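Local structure of aminopeptidase C (4K7C) at residues T58-N63 with I89-L94; G68-F73 with T363-L368; M79-Q84 with K382-W387. The protein probably acts as a cysteine aminopeptidase, removing amino acids from the N-termini of peptides by means of a papain-like catalytic centre. One frame throughout, in Å; residues are numbered along the deposited sequence.

Helix 70-87 ties the three contacts together: its start enters contact 2, its later turns enter contact 3, and the loops before and after it form contact 1. Contacts 1 and 3 have centres about 7 Å apart and share Arg80, which reaches from the helix to both loops of contact 1. Contacts 2 and 3 (centres about 11 Å apart) are joined through neighbouring antiparallel strands, with Val367 O 2.7 Å from Glu384 N, and through His364 NE2, 2.8 Å from Asn385 OD1. Cys70, His364 and Asn385 are consistent with a papain-type active site. Contact 1, with its bound glycerol, is centred about 15 Å from contact 2.

Contact 1 of 3, residues T58-N63 with I89-L94; sequences TGAVSN and IKDFEL. With GOL (glycerol), chain F.
Ala60 and Asp91 make the direct polar link between the two loops. Ala60 N donates to Asp91 OD1 over 3.0 Å at a nearly straight 168°, approaching from above the carboxylate, 50° out of its plane. Asp91 is the third residue of a type II turn running from Ile89 to Phe92, and its CG stands beside its own backbone N (chi1 -63°), which turns the carboxylate to Ala60. The fit here is close: Ala60 CB also lies 3.6 Å from Asp91 OD1, and a beta carbon on Gly59 would collide with that same oxygen. Toward Asn63 this surface contact is looser, bridged by water and glycerol. Ser62 CB, in the conformer given, still comes 3.3 Å from Glu93 OE2, but the polar link passes through a water that accepts from Asn63 N and donates to Glu93 OE2 over 2.6 Å; that carboxylate oxygen is also bonded by Gln96. A glycerol, probably from the crystallisation liquor, lies between the loops, its O3 2.8 Å from Asp91 O and its O2 3.2 Å from Glu93 OE1. Helix 70-87 connects the two loops and packs against both, Arg80 bonding the carbonyl oxygens of Ala60 and Phe92.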
# COMPACT_ATOMS: atom_id res chain seq x y z
N THR A 58 14.08 -25.35 -17.80
CA THR A 58 13.98 -25.66 -16.36
C THR A 58 12.75 -25.10 -15.64
O THR A 58 12.57 -25.31 -14.44
CB THR A 58 15.25 -25.26 -15.61
OG1 THR A 58 15.52 -23.86 -15.82
CG2 THR A 58 16.51 -26.11 -16.02
N GLY A 59 11.90 -24.39 -16.37
CA GLY A 59 10.62 -23.92 -15.79
C GLY A 59 10.78 -22.90 -14.62
O GLY A 59 11.74 -22.13 -14.58
N ALA A 60 9.77 -22.85 -13.76
CA ALA A 60 9.63 -21.80 -12.80
C ALA A 60 10.49 -22.05 -11.57
O ALA A 60 10.77 -23.21 -11.17
CB ALA A 60 8.15 -21.58 -12.41
N VAL A 61 10.96 -20.94 -10.97
CA VAL A 61 11.77 -21.01 -9.75
C VAL A 61 11.02 -21.27 -8.44
O VAL A 61 9.78 -21.10 -8.32
CB VAL A 61 12.64 -19.72 -9.59
CG1 VAL A 61 13.47 -19.43 -10.88
CG2 VAL A 61 11.78 -18.50 -9.30
N SER A 62 11.80 -21.72 -7.46
CA SER A 62 11.32 -21.91 -6.10
C SER A 62 11.76 -20.67 -5.27
O SER A 62 12.46 -19.76 -5.78
CB SER A 62 11.92 -23.24 -5.52
OG SER A 62 13.32 -23.28 -5.67
N ASN A 63 11.37 -20.62 -4.01
CA ASN A 63 11.62 -19.47 -3.15
C ASN A 63 11.77 -19.93 -1.72
O ASN A 63 10.82 -20.42 -1.08
CB ASN A 63 10.42 -18.49 -3.21
CG ASN A 63 10.72 -17.19 -2.50
OD1 ASN A 63 11.73 -17.04 -1.83
ND2 ASN A 63 9.81 -16.25 -2.64
N ILE A 89 6.03 -33.44 -15.53
CA ILE A 89 5.30 -32.67 -14.50
C ILE A 89 5.92 -31.27 -14.42
O ILE A 89 6.89 -31.00 -13.64
CB ILE A 89 5.32 -33.36 -13.08
CG1 ILE A 89 5.09 -34.87 -13.17
CG2 ILE A 89 4.26 -32.75 -12.16
CD1 ILE A 89 5.42 -35.61 -11.88
N LYS A 90 5.30 -30.38 -15.20
CA LYS A 90 5.80 -28.99 -15.31
C LYS A 90 5.87 -28.34 -13.89
O LYS A 90 4.91 -28.40 -13.14
CB LYS A 90 4.87 -28.13 -16.20
CG LYS A 90 5.62 -26.87 -16.69
CD LYS A 90 4.78 -26.00 -17.62
CE LYS A 90 3.72 -25.22 -16.84
NZ LYS A 90 2.95 -24.29 -17.72
N ASP A 91 7.00 -27.69 -13.57
CA ASP A 91 7.13 -26.93 -12.31
C ASP A 91 7.04 -27.74 -11.01
O ASP A 91 6.81 -27.21 -9.88
CB ASP A 91 6.13 -25.78 -12.27
CG ASP A 91 6.38 -24.74 -13.39
OD1 ASP A 91 7.46 -24.72 -14.03
OD2 ASP A 91 5.40 -23.99 -13.66
N PHE A 92 7.18 -29.04 -11.15
CA PHE A 92 7.07 -29.91 -9.97
C PHE A 92 8.11 -29.49 -8.91
O PHE A 92 9.24 -29.08 -9.26
CB PHE A 92 7.36 -31.34 -10.34
CG PHE A 92 7.30 -32.27 -9.15
CD1 PHE A 92 6.09 -32.60 -8.56
CD2 PHE A 92 8.48 -32.76 -8.61
CE1 PHE A 92 6.04 -33.48 -7.45
CE2 PHE A 92 8.41 -33.64 -7.52
CZ PHE A 92 7.22 -33.94 -6.92
N GLU A 93 7.72 -29.47 -7.63
CA GLU A 93 8.68 -29.17 -6.57
C GLU A 93 8.77 -30.29 -5.50
O GLU A 93 7.77 -30.89 -5.16
CB GLU A 93 8.34 -27.89 -5.79
CG GLU A 93 8.89 -26.57 -6.21
CD GLU A 93 8.49 -25.45 -5.22
OE1 GLU A 93 7.29 -25.14 -5.20
OE2 GLU A 93 9.31 -24.99 -4.36
N LEU A 94 9.99 -30.52 -5.03
CA LEU A 94 10.24 -31.38 -3.88
C LEU A 94 10.19 -30.56 -2.61
O LEU A 94 10.46 -29.31 -2.66
CB LEU A 94 11.61 -32.04 -4.03
CG LEU A 94 11.76 -32.96 -5.26
CD1 LEU A 94 13.22 -33.24 -5.72
CD2 LEU A 94 10.98 -34.27 -5.02
C1 GOL F . 6.79 -22.32 -7.52
O1 GOL F . 5.50 -21.72 -7.53
C2 GOL F . 6.87 -23.43 -8.57
O2 GOL F . 6.13 -24.61 -8.16
C3 GOL F . 8.32 -23.88 -8.78
O3 GOL F . 8.28 -24.78 -9.89
O HOH W 1 9.35 -22.67 -3.25

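Contact 2 of 3, residues G68-F73 with T363-L368; sequences GRCWMF and THAMVL
Cys70 meets both His364 and Ala365, presenting its sulfur to the strand. In the conformer given, one of two deposited, Cys70 SG accepts a hydrogen bond from Ala365 N over 3.3 Å at 155°. The torsion behind it sets SG between the backbone N and the carbonyl carbon of Cys70 (chi1 64°). The same sulfur lies 4.5 Å from the centroid of the His364 imidazole, 65° off the ring normal, an oblique approach. His364 ND1 is 3.5 Å from Cys70 SG; its still shorter approach to Cys70 CB depends on the chosen conformer and is doubtful evidence of any attraction. Beside this polar pair the packing is apolar, with Ala365 CB set 3.5 Å from Trp71 CA, so the small methyl lets the strand come close to the first helical turn.

In the second shell, His364 NE2 bonds Asn385 OD1 and the imidazole meets the Trp387 ring, two contacts that limit its rotation. With an alanine in place of His364, Asn385 OD1 would probably lose its imidazole partner and Cys70 its aromatic neighbour, opening a gap beside Trp387. The Cys-His-Asn set is consistent with the catalytic centre of papain-like peptidases. On the helix side, Arg69 occupies the N-cap and its carbonyl oxygen receives Phe73 N, while Trp71 is positioned by a bond from NE1 to Asp138 O.

Farther out, Thr363 and His364 both face Ser319 in a classic beta bulge. Strand 364-374 runs antiparallel between strands 315-319 and 377-384, with the start of helix 70-87 packed against it and helix 96-117 touching Trp71, Met72 and Phe73.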
# COMPACT_ATOMS: atom_id res chain seq x y z
N GLY A 68 18.07 -19.72 5.30
CA GLY A 68 19.39 -19.93 4.62
C GLY A 68 19.50 -21.32 3.98
O GLY A 68 20.56 -21.98 4.10
N ARG A 69 18.49 -21.72 3.21
CA ARG A 69 18.38 -23.06 2.72
C ARG A 69 18.81 -23.14 1.25
O ARG A 69 18.48 -24.10 0.59
CB ARG A 69 16.93 -23.61 2.86
CG ARG A 69 16.51 -23.79 4.26
CD ARG A 69 15.08 -24.29 4.40
NE ARG A 69 14.12 -23.34 3.83
CZ ARG A 69 12.87 -23.59 3.57
NH1 ARG A 69 12.33 -24.81 3.70
NH2 ARG A 69 12.12 -22.61 3.08
N CYS A 70 19.61 -22.17 0.78
CA CYS A 70 19.93 -22.12 -0.67
C CYS A 70 20.48 -23.47 -1.16
O CYS A 70 19.97 -24.01 -2.11
CB CYS A 70 20.89 -20.99 -0.95
SG CYS A 70 22.42 -21.32 -0.12
N TRP A 71 21.40 -24.06 -0.39
CA TRP A 71 22.08 -25.33 -0.77
C TRP A 71 21.08 -26.46 -1.03
O TRP A 71 21.22 -27.18 -1.98
CB TRP A 71 23.07 -25.73 0.30
CG TRP A 71 22.49 -26.03 1.69
CD1 TRP A 71 21.81 -25.17 2.53
CD2 TRP A 71 22.59 -27.27 2.39
NE1 TRP A 71 21.46 -25.81 3.67
CE2 TRP A 71 21.98 -27.08 3.65
CE3 TRP A 71 23.15 -28.50 2.09
CZ2 TRP A 71 21.92 -28.09 4.60
CZ3 TRP A 71 23.11 -29.51 3.06
CH2 TRP A 71 22.52 -29.29 4.27
N MSE A 72 20.03 -26.51 -0.21
CA MSE A 72 18.95 -27.50 -0.36
C MSE A 72 18.06 -27.22 -1.55
O MSE A 72 17.75 -28.09 -2.33
CB MSE A 72 18.04 -27.54 0.87
CG MSE A 72 18.69 -27.70 2.17
SE MSE A 72 17.25 -27.67 3.51
CE MSE A 72 18.65 -27.91 4.81
N PHE A 73 17.65 -25.97 -1.69
CA PHE A 73 16.84 -25.53 -2.82
C PHE A 73 17.56 -25.83 -4.11
O PHE A 73 16.95 -26.39 -5.05
CB PHE A 73 16.44 -24.03 -2.72
CG PHE A 73 15.22 -23.81 -1.85
CD1 PHE A 73 13.99 -23.49 -2.43
CD2 PHE A 73 15.29 -23.95 -0.52
CE1 PHE A 73 12.87 -23.31 -1.67
CE2 PHE A 73 14.17 -23.78 0.29
CZ PHE A 73 12.94 -23.51 -0.30
N THR A 363 28.91 -18.15 -0.10
CA THR A 363 27.85 -17.67 0.73
C THR A 363 26.46 -18.14 0.22
O THR A 363 25.48 -18.02 0.94
CB THR A 363 27.83 -16.15 0.83
OG1 THR A 363 27.52 -15.64 -0.47
CG2 THR A 363 29.18 -15.59 1.33
N HIS A 364 26.37 -18.63 -1.01
CA HIS A 364 25.06 -18.95 -1.63
C HIS A 364 25.25 -20.05 -2.69
O HIS A 364 26.21 -20.09 -3.44
CB HIS A 364 24.46 -17.66 -2.23
CG HIS A 364 23.03 -17.79 -2.69
ND1 HIS A 364 22.04 -18.38 -1.92
CD2 HIS A 364 22.41 -17.37 -3.83
CE1 HIS A 364 20.89 -18.35 -2.58
NE2 HIS A 364 21.09 -17.74 -3.73
N ALA A 365 24.29 -20.95 -2.76
CA ALA A 365 24.29 -22.06 -3.73
C ALA A 365 23.15 -21.73 -4.70
O ALA A 365 22.02 -21.37 -4.26
CB ALA A 365 23.97 -23.42 -3.03
N MSE A 366 23.42 -21.94 -5.97
CA MSE A 366 22.45 -21.78 -7.05
C MSE A 366 22.73 -22.90 -8.05
O MSE A 366 23.51 -23.80 -7.79
CB MSE A 366 22.45 -20.34 -7.64
CG MSE A 366 22.12 -19.30 -6.55
SE MSE A 366 22.21 -17.45 -7.28
CE MSE A 366 24.15 -17.30 -7.49
N VAL A 367 22.10 -22.81 -9.23
CA VAL A 367 22.19 -23.79 -10.26
C VAL A 367 22.46 -23.09 -11.62
O VAL A 367 21.77 -22.15 -12.00
CB VAL A 367 20.88 -24.67 -10.30
CG1 VAL A 367 20.92 -25.65 -11.48
CG2 VAL A 367 20.62 -25.36 -9.01
N LEU A 368 23.49 -23.57 -12.31
CA LEU A 368 23.70 -23.24 -13.73
C LEU A 368 22.76 -24.03 -14.60
O LEU A 368 22.73 -25.27 -14.51
CB LEU A 368 25.17 -23.54 -14.17
CG LEU A 368 26.18 -22.93 -13.18
CD1 LEU A 368 27.53 -23.47 -13.48
CD2 LEU A 368 26.28 -21.39 -13.28

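Contact 3 of 3, residues M79-Q84 with K382-W387; sequences MRHGIQ and KVENSW
His81 from the helix and Glu384 from the strand point at each other and meet through a strong hydrogen bond. His81 NE2 donates to Glu384 OE1 over 2.6 Å at 163°; the bond lies close to the ring plane and reaches the oxygen on its syn side, 23° out of the carboxylate plane. At the other ring nitrogen, His81 ND1 donates to Gln84 OE1 over 2.8 Å, above the amide's carbonyl plane, so two bonds fix how the imidazole is turned. Acceptors at both nitrogens, one a carboxylate, would probably favour the charged form of His81, though the nearby Arg80 guanidinium works against it.

The ionic part is a salt bridge between Arg80 NH2 and Glu384 OE2 at 3.1 Å, whose hydrogen bond is weak, bent to 131°; the two planes are well turned from each other. Arg80 is held more firmly by Asn77, which accepts from its NE. His81 CE1 lies 3.7 Å above one face of the Arg80 guanidinium, offset toward its rim. Glu384 reaches the helix with an extended chain, CG anti to its backbone N.

This is a His-carboxylate hydrogen bond reinforced by an arginine, joining the long helix that starts at Cys70 to the beta-sheet part of a papain-like fold.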
# COMPACT_ATOMS: atom_id res chain seq x y z
N MSE A 79 17.42 -32.08 -8.97
CA MSE A 79 16.63 -33.38 -8.96
C MSE A 79 15.28 -33.18 -9.58
O MSE A 79 14.86 -33.94 -10.42
CB MSE A 79 16.52 -33.75 -7.48
CG MSE A 79 17.82 -34.24 -6.95
SE MSE A 79 17.67 -34.66 -5.05
CE MSE A 79 19.57 -34.79 -4.88
N ARG A 80 14.59 -32.09 -9.21
CA ARG A 80 13.22 -31.86 -9.69
C ARG A 80 13.19 -31.53 -11.17
O ARG A 80 12.17 -31.79 -11.81
CB ARG A 80 12.49 -30.76 -8.91
CG ARG A 80 12.83 -29.33 -9.36
CD ARG A 80 12.44 -28.40 -8.22
NE ARG A 80 12.72 -26.99 -8.51
CZ ARG A 80 11.86 -26.14 -9.06
NH1 ARG A 80 10.60 -26.50 -9.29
NH2 ARG A 80 12.26 -24.88 -9.26
N HIS A 81 14.25 -30.95 -11.71
CA HIS A 81 14.23 -30.74 -13.20
C HIS A 81 14.30 -32.13 -13.95
O HIS A 81 13.69 -32.30 -14.99
CB HIS A 81 15.29 -29.75 -13.68
CG HIS A 81 15.20 -28.39 -13.04
ND1 HIS A 81 13.99 -27.75 -12.82
CD2 HIS A 81 16.16 -27.56 -12.57
CE1 HIS A 81 14.23 -26.58 -12.24
NE2 HIS A 81 15.52 -26.46 -12.04
N GLY A 82 15.03 -33.08 -13.37
CA GLY A 82 15.02 -34.46 -13.83
C GLY A 82 13.62 -35.07 -13.81
O GLY A 82 13.15 -35.59 -14.82
N ILE A 83 12.92 -34.87 -12.69
CA ILE A 83 11.56 -35.40 -12.55
C ILE A 83 10.62 -34.79 -13.54
O ILE A 83 9.77 -35.49 -14.21
CB ILE A 83 11.04 -35.17 -11.12
CG1 ILE A 83 11.87 -35.97 -10.14
CG2 ILE A 83 9.57 -35.53 -11.00
CD1 ILE A 83 11.53 -35.70 -8.67
N GLN A 84 10.70 -33.47 -13.64
CA GLN A 84 9.80 -32.71 -14.55
C GLN A 84 9.95 -33.21 -16.00
O GLN A 84 8.98 -33.32 -16.70
CB GLN A 84 10.21 -31.20 -14.58
CG GLN A 84 9.95 -30.46 -13.27
CD GLN A 84 10.70 -29.13 -13.10
OE1 GLN A 84 11.59 -28.75 -13.88
NE2 GLN A 84 10.39 -28.48 -12.05
N LYS A 382 23.73 -18.81 -17.27
CA LYS A 382 22.37 -18.68 -16.82
C LYS A 382 22.21 -19.35 -15.47
O LYS A 382 22.62 -20.52 -15.24
CB LYS A 382 21.37 -19.25 -17.81
CG LYS A 382 19.92 -19.17 -17.39
CD LYS A 382 18.96 -19.71 -18.45
CE LYS A 382 17.55 -19.22 -18.13
NZ LYS A 382 16.49 -20.01 -18.79
N VAL A 383 21.58 -18.63 -14.56
CA VAL A 383 21.58 -19.03 -13.14
C VAL A 383 20.17 -19.13 -12.58
O VAL A 383 19.40 -18.13 -12.55
CB VAL A 383 22.39 -18.03 -12.29
CG1 VAL A 383 22.34 -18.34 -10.77
CG2 VAL A 383 23.76 -18.07 -12.76
N GLU A 384 19.80 -20.31 -12.14
CA GLU A 384 18.54 -20.45 -11.43
C GLU A 384 18.70 -20.10 -9.99
O GLU A 384 19.47 -20.75 -9.24
CB GLU A 384 17.94 -21.90 -11.54
CG GLU A 384 16.63 -22.02 -10.73
CD GLU A 384 16.02 -23.40 -10.81
OE1 GLU A 384 16.74 -24.31 -11.29
OE2 GLU A 384 14.93 -23.60 -10.26
N ASN A 385 17.98 -19.05 -9.55
CA ASN A 385 18.02 -18.66 -8.16
C ASN A 385 16.79 -19.21 -7.46
O ASN A 385 15.98 -19.82 -8.10
CB ASN A 385 18.14 -17.14 -7.95
CG ASN A 385 18.87 -16.76 -6.63
OD1 ASN A 385 19.09 -17.56 -5.72
ND2 ASN A 385 19.24 -15.49 -6.54
N SER A 386 16.75 -19.08 -6.13
CA SER A 386 15.69 -19.66 -5.26
C SER A 386 15.09 -18.57 -4.37
O SER A 386 14.80 -18.75 -3.16
CB SER A 386 16.25 -20.82 -4.40
OG SER A 386 17.40 -20.47 -3.64
N TRP A 387 14.94 -17.38 -4.96
CA TRP A 387 14.38 -16.23 -4.27
C TRP A 387 13.04 -15.82 -4.82
O TRP A 387 12.59 -14.67 -4.59
CB TRP A 387 15.35 -15.01 -4.37
CG TRP A 387 16.61 -15.20 -3.66
CD1 TRP A 387 16.95 -16.19 -2.73
CD2 TRP A 387 17.81 -14.37 -3.81
NE1 TRP A 387 18.24 -15.99 -2.32
CE2 TRP A 387 18.81 -14.92 -2.98
CE3 TRP A 387 18.11 -13.24 -4.56
CZ2 TRP A 387 20.07 -14.35 -2.84
CZ3 TRP A 387 19.42 -12.67 -4.48
CH2 TRP A 387 20.39 -13.25 -3.65